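Local structure of Arf-GAP (Mus musculus, 5C79) at residues A[116-119]-A[120-124]; A[124-127]-A[128-132]. The protein is an Arf GTPase-activating protein whose PH domain, the part modelled here, binds the anionic phospholipid phosphatidylinositol 4,5-bisphosphate. All coordinates share one frame; numbering follows the deposited sequence.

Contact 1. Residues A[116-119]-A[120-124]; sequences QDYI and AWISV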
ATOM      1  N   GLN A 116       8.803   6.572   9.634  1.00 30.47           N
ATOM      2  CA  GLN A 116       8.877   7.565   8.574  1.00 33.83           C
ATOM      3  C   GLN A 116       8.412   6.994   7.206  1.00 29.29           C
ATOM      4  O   GLN A 116       7.708   7.667   6.446  1.00 27.59           O
ATOM      5  CB  GLN A 116      10.294   8.125   8.477  1.00 37.53           C
ATOM      6  CG  GLN A 116      10.659   9.085   9.623  1.00 44.74           C
ATOM      7  CD  GLN A 116      10.553  10.563   9.246  1.00 53.23           C
ATOM      8  OE1 GLN A 116       9.598  10.983   8.581  1.00 51.24           O
ATOM      9  NE2 GLN A 116      11.544  11.365   9.672  1.00 58.49           N
ATOM     10  N   ASP A 117       8.841   5.782   6.877  1.00 28.55           N
ATOM     11  CA  ASP A 117       8.351   5.174   5.609  1.00 27.99           C
ATOM     12  C   ASP A 117       6.885   4.812   5.668  1.00 24.07           C
ATOM     13  O   ASP A 117       6.215   4.882   4.647  1.00 22.10           O
ATOM     14  CB  ASP A 117       9.180   4.010   5.072  1.00 31.45           C
ATOM     15  CG  ASP A 117       9.189   3.985   3.530  1.00 30.16           C
ATOM     16  OD1 ASP A 117       9.341   5.063   2.862  1.00 40.81           O
ATOM     17  OD2 ASP A 117       9.050   2.930   2.938  1.00 37.07           O
ATOM     18  N   TYR A 118       6.397   4.432   6.851  1.00 23.62           N
ATOM     19  CA  TYR A 118       4.954   4.265   7.128  1.00 23.81           C
ATOM     20  C   TYR A 118       4.193   5.558   6.824  1.00 22.79           C
ATOM     21  O   TYR A 118       3.206   5.533   6.110  1.00 19.52           O
ATOM     22  CB  TYR A 118       4.729   3.806   8.583  1.00 24.91           C
ATOM     23  CG  TYR A 118       3.391   4.002   9.268  1.00 27.03           C
ATOM     24  CD1 TYR A 118       3.118   5.174   9.982  1.00 26.98           C
ATOM     25  CD2 TYR A 118       2.401   2.998   9.255  1.00 27.25           C
ATOM     26  CE1 TYR A 118       1.906   5.340  10.637  1.00 29.89           C
ATOM     27  CE2 TYR A 118       1.207   3.160   9.930  1.00 29.15           C
ATOM     28  CZ  TYR A 118       0.959   4.333  10.605  1.00 32.14           C
ATOM     29  OH  TYR A 118      -0.216   4.512  11.279  1.00 37.67           O
ATOM     30  N   ILE A 119       4.689   6.680   7.337  1.00 22.37           N
ATOM     31  CA  ILE A 119       4.058   7.994   7.090  1.00 21.85           C
ATOM     32  C   ILE A 119       4.070   8.292   5.588  1.00 19.73           C
ATOM     33  O   ILE A 119       3.063   8.729   5.045  1.00 20.23           O
ATOM     34  CB  ILE A 119       4.709   9.150   7.876  1.00 22.73           C
ATOM     35  CG1 ILE A 119       4.361   9.037   9.370  1.00 26.79           C
ATOM     36  CG2 ILE A 119       4.217  10.516   7.400  1.00 23.86           C
ATOM     37  CD1 ILE A 119       2.889   9.114   9.727  1.00 30.29           C
ATOM     38  N   ALA A 120       5.190   8.024   4.939  1.00 19.36           N
ATOM     39  CA  ALA A 120       5.338   8.228   3.501  1.00 19.00           C
ATOM     40  C   ALA A 120       4.358   7.411   2.687  1.00 18.02           C
ATOM     41  O   ALA A 120       3.607   7.972   1.853  1.00 16.40           O
ATOM     42  CB  ALA A 120       6.743   7.947   3.053  1.00 19.85           C
ATOM     43  N   TRP A 121       4.347   6.092   2.929  1.00 16.48           N
ATOM     44  CA  TRP A 121       3.369   5.216   2.212  1.00 16.66           C
ATOM     45  C   TRP A 121       1.926   5.651   2.412  1.00 16.57           C
ATOM     46  O   TRP A 121       1.143   5.794   1.466  1.00 17.39           O
ATOM     47  CB  TRP A 121       3.527   3.751   2.616  1.00 17.19           C
ATOM     48  CG  TRP A 121       4.564   3.082   1.842  1.00 17.97           C
ATOM     49  CD1 TRP A 121       5.808   2.672   2.279  1.00 18.84           C
ATOM     50  CD2 TRP A 121       4.490   2.760   0.454  1.00 18.94           C
ATOM     51  NE1 TRP A 121       6.511   2.129   1.202  1.00 20.38           N
ATOM     52  CE2 TRP A 121       5.703   2.140   0.088  1.00 20.38           C
ATOM     53  CE3 TRP A 121       3.493   2.912  -0.519  1.00 19.02           C
ATOM     54  CZ2 TRP A 121       5.954   1.704  -1.240  1.00 19.18           C
ATOM     55  CZ3 TRP A 121       3.744   2.468  -1.819  1.00 20.01           C
ATOM     56  CH2 TRP A 121       4.952   1.859  -2.160  1.00 19.07           C
ATOM     57  N   ILE A 122       1.538   5.863   3.657  1.00 16.32           N
ATOM     58  CA  ILE A 122       0.141   6.210   3.938  1.00 17.64           C
ATOM     59  C   ILE A 122      -0.221   7.583   3.333  1.00 17.92           C
ATOM     60  O   ILE A 122      -1.297   7.767   2.773  1.00 16.86           O
ATOM     61  CB  ILE A 122      -0.160   6.141   5.418  1.00 19.33           C
ATOM     62  CG1 ILE A 122      -0.128   4.671   5.856  1.00 20.63           C
ATOM     63  CG2 ILE A 122      -1.546   6.687   5.712  1.00 23.06           C
ATOM     64  CD1 ILE A 122      -0.199   4.490   7.351  1.00 22.52           C
ATOM     65  N   SER A 123       0.702   8.520   3.420  1.00 17.37           N
ATOM     66  CA  SER A 123       0.490   9.865   2.822  1.00 18.65           C
ATOM     67  C   SER A 123       0.335   9.797   1.298  1.00 18.46           C
ATOM     68  O   SER A 123      -0.572  10.428   0.740  1.00 17.42           O
ATOM     69  CB  SER A 123       1.647  10.802   3.192  1.00 20.01           C
ATOM     70  OG  SER A 123       1.644  11.042   4.602  1.00 18.96           O
ATOM     71  N   VAL A 124       1.219   9.042   0.647  1.00 17.19           N
ATOM     72  CA  VAL A 124       1.178   8.891  -0.809  1.00 16.30           C
ATOM     73  C   VAL A 124      -0.099   8.174  -1.239  1.00 15.98           C
ATOM     74  O   VAL A 124      -0.770   8.587  -2.206  1.00 16.26           O
ATOM     75  CB  VAL A 124       2.416   8.168  -1.358  1.00 16.80           C
ATOM     76  CG1 VAL A 124       2.223   7.789  -2.823  1.00 17.61           C
ATOM     77  CG2 VAL A 124       3.672   9.047  -1.239  1.00 16.21           C
TER

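Contact 2. Residues A[124-127]-A[128-132]; sequences VLTN and SKEEA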
ATOM      1  N   VAL A 124       1.219   9.042   0.647  1.00 17.19           N
ATOM      2  CA  VAL A 124       1.178   8.891  -0.809  1.00 16.30           C
ATOM      3  C   VAL A 124      -0.099   8.174  -1.239  1.00 15.98           C
ATOM      4  O   VAL A 124      -0.770   8.587  -2.206  1.00 16.26           O
ATOM      5  CB  VAL A 124       2.416   8.168  -1.358  1.00 16.80           C
ATOM      6  CG1 VAL A 124       2.223   7.789  -2.823  1.00 17.61           C
ATOM      7  CG2 VAL A 124       3.672   9.047  -1.239  1.00 16.21           C
ATOM      8  N   LEU A 125      -0.446   7.100  -0.538  1.00 15.60           N
ATOM      9  CA  LEU A 125      -1.691   6.374  -0.858  1.00 17.23           C
ATOM     10  C   LEU A 125      -2.913   7.287  -0.741  1.00 16.81           C
ATOM     11  O   LEU A 125      -3.801   7.295  -1.596  1.00 19.05           O
ATOM     12  CB  LEU A 125      -1.861   5.162   0.044  1.00 17.66           C
ATOM     13  CG  LEU A 125      -0.864   4.019  -0.253  1.00 18.84           C
ATOM     14  CD1 LEU A 125      -0.878   3.011   0.890  1.00 19.79           C
ATOM     15  CD2 LEU A 125      -1.246   3.343  -1.546  1.00 19.38           C
ATOM     16  N   THR A 126      -2.951   8.053   0.340  1.00 18.09           N
ATOM     17  CA  THR A 126      -4.003   9.059   0.558  1.00 20.15           C
ATOM     18  C   THR A 126      -4.087  10.130  -0.530  1.00 18.30           C
ATOM     19  O   THR A 126      -5.174  10.444  -1.063  1.00 18.85           O
ATOM     20  CB  THR A 126      -3.843   9.752   1.937  1.00 23.13           C
ATOM     21  OG1 THR A 126      -3.988   8.767   2.954  1.00 28.22           O
ATOM     22  CG2 THR A 126      -4.968  10.780   2.139  1.00 26.52           C
ATOM     23  N   ASN A 127      -2.946  10.710  -0.836  1.00 18.17           N
ATOM     24  CA  ASN A 127      -2.820  11.723  -1.844  1.00 16.64           C
ATOM     25  C   ASN A 127      -3.266  11.223  -3.220  1.00 16.80           C
ATOM     26  O   ASN A 127      -3.936  11.949  -3.980  1.00 16.31           O
ATOM     27  CB  ASN A 127      -1.378  12.210  -1.914  1.00 16.40           C
ATOM     28  CG  ASN A 127      -0.993  13.090  -0.729  1.00 18.19           C
ATOM     29  OD1 ASN A 127      -1.869  13.571   0.022  1.00 19.11           O
ATOM     30  ND2 ASN A 127       0.303  13.333  -0.571  1.00 15.53           N
ATOM     31  N   SER A 128      -2.842  10.013  -3.536  1.00 15.97           N
ATOM     32  CA  SER A 128      -3.202   9.355  -4.798  1.00 16.02           C
ATOM     33  C   SER A 128      -4.724   9.196  -4.907  1.00 16.28           C
ATOM     34  O   SER A 128      -5.349   9.552  -5.908  1.00 16.65           O
ATOM     35  CB  SER A 128      -2.492   8.015  -4.928  1.00 16.30           C
ATOM     36  OG  SER A 128      -2.838   7.437  -6.169  1.00 17.82           O
ATOM     37  N   LYS A 129      -5.340   8.712  -3.845  1.00 16.38           N
ATOM     38  CA  LYS A 129      -6.790   8.537  -3.836  1.00 17.71           C
ATOM     39  C   LYS A 129      -7.508   9.876  -3.993  1.00 19.04           C
ATOM     40  O   LYS A 129      -8.489   9.990  -4.722  1.00 19.71           O
ATOM     41  CB  LYS A 129      -7.242   7.841  -2.546  1.00 17.90           C
ATOM     42  CG  LYS A 129      -8.730   7.553  -2.495  1.00 20.44           C
ATOM     43  CD  LYS A 129      -9.143   6.729  -1.300  1.00 21.97           C
ATOM     44  CE  LYS A 129     -10.615   6.323  -1.363  1.00 24.34           C
ATOM     45  NZ  LYS A 129     -10.962   5.645  -0.095  1.00 26.08           N
ATOM     46  N   GLU A 130      -7.030  10.885  -3.272  1.00 19.26           N
ATOM     47  CA  GLU A 130      -7.673  12.211  -3.338  1.00 20.86           C
ATOM     48  C   GLU A 130      -7.602  12.786  -4.747  1.00 20.59           C
ATOM     49  O   GLU A 130      -8.581  13.365  -5.251  1.00 20.04           O
ATOM     50  CB  GLU A 130      -7.072  13.149  -2.303  1.00 25.75           C
ATOM     51  CG  GLU A 130      -7.503  12.801  -0.882  1.00 30.33           C
ATOM     52  CD  GLU A 130      -6.922  13.748   0.171  1.00 37.99           C
ATOM     53  OE1 GLU A 130      -6.307  14.812  -0.192  1.00 42.90           O
ATOM     54  OE2 GLU A 130      -7.091  13.407   1.364  1.00 43.17           O
ATOM     55  N   GLU A 131      -6.440  12.651  -5.372  1.00 19.72           N
ATOM     56  CA  GLU A 131      -6.271  13.081  -6.753  1.00 21.27           C
ATOM     57  C   GLU A 131      -7.220  12.333  -7.687  1.00 21.69           C
ATOM     58  O   GLU A 131      -7.897  12.969  -8.484  1.00 23.85           O
ATOM     59  CB  GLU A 131      -4.836  12.938  -7.198  1.00 24.81           C
ATOM     60  CG  GLU A 131      -4.602  13.560  -8.549  1.00 28.00           C
ATOM     61  CD  GLU A 131      -3.305  13.063  -9.131  1.00 31.64           C
ATOM     62  OE1 GLU A 131      -3.203  11.859  -9.438  1.00 31.71           O
ATOM     63  OE2 GLU A 131      -2.388  13.883  -9.223  1.00 35.69           O
ATOM     64  N   ALA A 132      -7.313  11.012  -7.528  1.00 19.96           N
ATOM     65  CA  ALA A 132      -8.186  10.167  -8.356  1.00 20.83           C
ATOM     66  C   ALA A 132      -9.657  10.594  -8.234  1.00 22.70           C
ATOM     67  O   ALA A 132     -10.412  10.572  -9.228  1.00 24.31           O
ATOM     68  CB  ALA A 132      -8.033   8.714  -7.959  1.00 21.60           C
TER

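Contact 1. Residues A[116-119]-A[120-124]
Tyr118 and Ile122 lie one helical turn apart, and their torsions bring ring and methyl together: the tyrosine CG stands anti to its own N (chi1 159°), while the isoleucine CG1 lies beside its N and carries CD1 across to the ring on an extended chain (chi2 171°). CD1 lands over one face, 3.5 Å from the centroid of the Tyr118 ring and displaced toward the rim, a CH-pi contact whose closest approach is 3.2 Å from Ile122 CD1 to Tyr118 CE2. One residue earlier, Asp117 and Trp121 run alongside each other. Asp117 OD2 sits at the edge of the indole, 3.2 Å from Trp121 NE1, with the carboxylate and ring planes turned 76° apart. Asp117 OD1 is taken by a salt bridge to Lys41, which also makes a cation-pi contact with Trp121, so the same lysine contacts both side chains. On another side Ser123 folds back: its OG reaches Ile119 O at 2.7 Å from above the carbonyl plane, and Ser123 N bonds the same oxygen from the opposite face at 2.9 Å. Helical i to i+4 bonds also join Gln116, Asp117 and Tyr118 to the next turn. Within the PH fold, Trp121 packs on strands 41-48 and 56-64, Tyr118 and Ile122 lean on strand 88-91, and Ile119 and Ser123 touch Tyr37 in the N-terminal loop.

Contact 2. Residues A[124-127]-A[128-132]
Thr126 and Glu130 run alongside each other one turn apart, their side chains leaning in the same direction, and their touch is apolar against charged: Thr126 CG2 comes within 3.5 Å of Glu130 OE2. Glu130 CG rests still closer to the backbone, 3.3 Å from Thr126 O, the oxygen that also accepts the hydrogen bond from Glu130 N at 2.9 Å. With CG beside its own N (chi1 -73°) and the chain extended beyond, the glutamate is laid back along the preceding turn. Bonds of the same i to i+4 kind run from Ser128 N to Val124 O, Lys129 N to Leu125 O and Glu131 N to Asn127 O. Farther out, Thr126 OG1 is turned back to Ile122 O, which fixes the rotation that presents CG2 to Glu130. Asn127 is held by both ends of its amide, OD1 to Asn34 and ND2 to the carbonyl of Gly38, and Lys129, fully extended, gives NZ to the carbonyl of Cys87. Val124, Leu125 and Ser128 all pack on Val63 of strand 56-64. Helix geometry therefore supplies the bonds between these two turns, whereas the polar ends of Asn127 and Lys129 are spent on tying the helix to other parts of the chain.

How the contacts relate
Contacts 1 and 2 are successive portions of the single helix 115-135, their centres about 12 Å apart, and they share Val124, which ends the first and begins the second. Both stand against the same sheet: Trp121 of contact 1 packs on Val63, the residue that also receives side chains of contact 2, and Val89 on strand 88-91 meets Ile122 and Leu125. This is the C-terminal helix that closes one end of the PH-domain barrel. None of the residues at the two phosphoinositide sites belongs to it, although strands 41-48 and 56-64, on which it packs, contribute to both: Leu46 and Arg58 to one, Lys47 and Arg59 to the other. Glu113 of the first site lies just before the helix begins.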